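Local coordinates for o-succinylbenzoate synthase (Thermosynechococcus elongatus BP-1, PDB 3H7V), which catalyses the metal-dependent dehydration of 2-succinyl-6-hydroxy-2,4-cyclohexadiene-1-carboxylate to 2-succinylbenzoate on the pathway to phylloquinone, at residues I190-Q195 with A215-E220. Numbering follows the deposited sequence.
With MG (magnesium ion), chain B.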
loop_
_atom_site.group_PDB
_atom_site.type_symbol
_atom_site.label_atom_id
_atom_site.label_comp_id
_atom_site.label_asym_id
_atom_site.label_seq_id
_atom_site.Cartn_x
_atom_site.Cartn_y
_atom_site.Cartn_z
ATOM N N ILE A 190 -14.132 -6.457 -13.967
ATOM C CA ILE A 190 -13.507 -6.943 -12.729
ATOM C C ILE A 190 -11.995 -7.087 -12.909
ATOM O O ILE A 190 -11.529 -7.980 -13.619
ATOM C CB ILE A 190 -14.070 -8.322 -12.296
ATOM C CG1 ILE A 190 -15.572 -8.225 -12.003
ATOM C CG2 ILE A 190 -13.325 -8.822 -11.066
ATOM C CD1 ILE A 190 -15.926 -7.409 -10.769
ATOM N N GLU A 191 -11.230 -6.214 -12.260
ATOM C CA GLU A 191 -9.776 -6.264 -12.375
ATOM C C GLU A 191 -9.210 -7.440 -11.587
ATOM O O GLU A 191 -8.354 -8.171 -12.082
ATOM C CB GLU A 191 -9.155 -4.951 -11.886
ATOM C CG GLU A 191 -7.682 -4.803 -12.252
ATOM C CD GLU A 191 -7.203 -3.364 -12.214
ATOM O OE1 GLU A 191 -7.111 -2.787 -11.113
ATOM O OE2 GLU A 191 -6.923 -2.804 -13.294
ATOM N N TYR A 192 -9.687 -7.616 -10.360
ATOM C CA TYR A 192 -9.245 -8.725 -9.520
ATOM C C TYR A 192 -9.974 -8.765 -8.194
ATOM O O TYR A 192 -10.686 -7.826 -7.834
ATOM C CB TYR A 192 -7.728 -8.656 -9.254
ATOM C CG TYR A 192 -7.211 -7.412 -8.536
ATOM C CD1 TYR A 192 -6.346 -6.528 -9.182
ATOM C CD2 TYR A 192 -7.532 -7.158 -7.198
ATOM C CE1 TYR A 192 -5.804 -5.424 -8.514
ATOM C CE2 TYR A 192 -6.997 -6.055 -6.522
ATOM C CZ TYR A 192 -6.132 -5.197 -7.187
ATOM O OH TYR A 192 -5.578 -4.130 -6.515
ATOM N N VAL A 193 -9.811 -9.875 -7.486
ATOM C CA VAL A 193 -10.392 -10.030 -6.162
ATOM C C VAL A 193 -9.180 -9.968 -5.243
ATOM O O VAL A 193 -8.243 -10.748 -5.390
ATOM C CB VAL A 193 -11.104 -11.386 -5.983
ATOM C CG1 VAL A 193 -11.516 -11.556 -4.532
ATOM C CG2 VAL A 193 -12.335 -11.445 -6.873
ATOM N N GLU A 194 -9.194 -9.021 -4.313
ATOM C CA GLU A 194 -8.081 -8.835 -3.392
ATOM C C GLU A 194 -8.239 -9.673 -2.125
ATOM O O GLU A 194 -9.274 -9.620 -1.464
ATOM C CB GLU A 194 -7.967 -7.345 -3.031
ATOM C CG GLU A 194 -6.603 -6.903 -2.492
ATOM C CD GLU A 194 -6.451 -5.385 -2.452
ATOM O OE1 GLU A 194 -6.375 -4.754 -3.527
ATOM O OE2 GLU A 194 -6.409 -4.818 -1.344
ATOM N N GLN A 195 -7.206 -10.455 -1.816
ATOM C CA GLN A 195 -7.150 -11.308 -0.624
ATOM C C GLN A 195 -8.454 -12.050 -0.303
ATOM O O GLN A 195 -9.096 -11.794 0.715
ATOM C CB GLN A 195 -6.726 -10.462 0.584
ATOM C CG GLN A 195 -6.113 -11.241 1.744
ATOM C CD GLN A 195 -4.722 -11.766 1.434
ATOM O OE1 GLN A 195 -3.868 -11.038 0.923
ATOM N NE2 GLN A 195 -4.482 -13.036 1.755
ATOM N N ALA A 215 -8.754 -12.821 -11.864
ATOM C CA ALA A 215 -7.459 -12.605 -11.229
ATOM C C ALA A 215 -7.570 -12.386 -9.727
ATOM O O ALA A 215 -8.571 -11.869 -9.236
ATOM C CB ALA A 215 -6.753 -11.415 -11.873
ATOM N N ILE A 216 -6.524 -12.775 -9.006
ATOM C CA ILE A 216 -6.485 -12.615 -7.559
ATOM C C ILE A 216 -5.273 -11.774 -7.168
ATOM O O ILE A 216 -4.204 -11.888 -7.774
ATOM C CB ILE A 216 -6.403 -13.989 -6.852
ATOM C CG1 ILE A 216 -7.613 -14.840 -7.250
ATOM C CG2 ILE A 216 -6.345 -13.807 -5.337
ATOM C CD1 ILE A 216 -7.641 -16.214 -6.598
ATOM N N ALA A 217 -5.449 -10.924 -6.161
ATOM C CA ALA A 217 -4.365 -10.076 -5.685
ATOM C C ALA A 217 -4.055 -10.347 -4.222
ATOM O O ALA A 217 -4.958 -10.535 -3.406
ATOM C CB ALA A 217 -4.721 -8.596 -5.863
ATOM N N LEU A 218 -2.769 -10.365 -3.894
ATOM C CA LEU A 218 -2.344 -10.570 -2.518
ATOM C C LEU A 218 -2.123 -9.195 -1.901
ATOM O O LEU A 218 -1.526 -8.316 -2.525
ATOM C CB LEU A 218 -1.037 -11.360 -2.473
ATOM C CG LEU A 218 -1.120 -12.782 -3.022
ATOM C CD1 LEU A 218 0.272 -13.379 -3.050
ATOM C CD2 LEU A 218 -2.058 -13.622 -2.167
ATOM N N ASP A 219 -2.610 -9.006 -0.681
ATOM C CA ASP A 219 -2.446 -7.727 0.011
ATOM C C ASP A 219 -1.935 -8.044 1.408
ATOM O O ASP A 219 -0.745 -7.896 1.686
ATOM C CB ASP A 219 -3.788 -6.984 0.066
ATOM C CG ASP A 219 -3.684 -5.623 0.744
ATOM O OD1 ASP A 219 -2.560 -5.202 1.083
ATOM O OD2 ASP A 219 -4.735 -4.972 0.938
ATOM N N GLU A 220 -2.828 -8.507 2.274
ATOM C CA GLU A 220 -2.451 -8.867 3.637
ATOM C C GLU A 220 -1.325 -9.907 3.630
ATOM O O GLU A 220 -0.493 -9.951 4.551
ATOM C CB GLU A 220 -3.665 -9.416 4.396
ATOM C CG GLU A 220 -4.638 -8.352 4.903
ATOM C CD GLU A 220 -5.638 -7.868 3.864
ATOM O OE1 GLU A 220 -5.518 -8.228 2.674
ATOM O OE2 GLU A 220 -6.558 -7.109 4.249
HETATM MG MG MG B . -6.740 -4.915 0.554
HETATM O O HOH W 1 -9.790 -10.743 -13.707
HETATM O O HOH W 2 -6.986 -6.978 0.748
HETATM O O HOH W 3 -7.103 -4.820 2.626
HETATM O O HOH W 4 -6.779 -2.759 0.686
#
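Glu194 and Asp219 bring their carboxylates together on one magnesium ion, Glu194 OE2 at 1.9 Å from the metal and Asp219 OD2 at 2.0 Å. The two planes stand 87° apart, and Glu194 OE2 and Asp219 OD2 lie 2.8 Å from each other, a closeness the shared cation probably makes tolerable. Glu194 reaches the ion with CG anti to its backbone N (chi1 -159°) and an extended chain; its other oxygen, OE1, accepts a 3.2 Å hydrogen bond from Tyr192 OH, which helps fix the carboxylate's rotation. Asp219 OD1 turns instead to a salt bridge with Lys243, the predicted proton acceptor. Asp165 completes the protein ligands, and Glu220 acts from the second shell, each carboxylate oxygen taking a hydrogen bond from a different metal-bound water. Glu194 ends strand 190-194 and Asp219 follows the parallel neighbour 216-218, the two strands joined through helix 202-211 as a beta-alpha-beta unit of the enolase-superfamily barrel. Further down the strands, Ala217 CB lies over one face of the Tyr192 ring in a CH-pi contact, 3.6 Å from its centroid. Beyond the last strand bond, Gln195 N to Ala217 O, the Gln195 chain bends at chi2 (71°) and sets OE1 2.9 Å from Asp219 N, an almost straight hydrogen bond; NE2 binds Leu197 O and Ser221 OG. A leucine here would probably leave the Asp219 amide without its acceptor, Leu197 O and Ser221 OG without this donor, and the metal ligand less firmly placed.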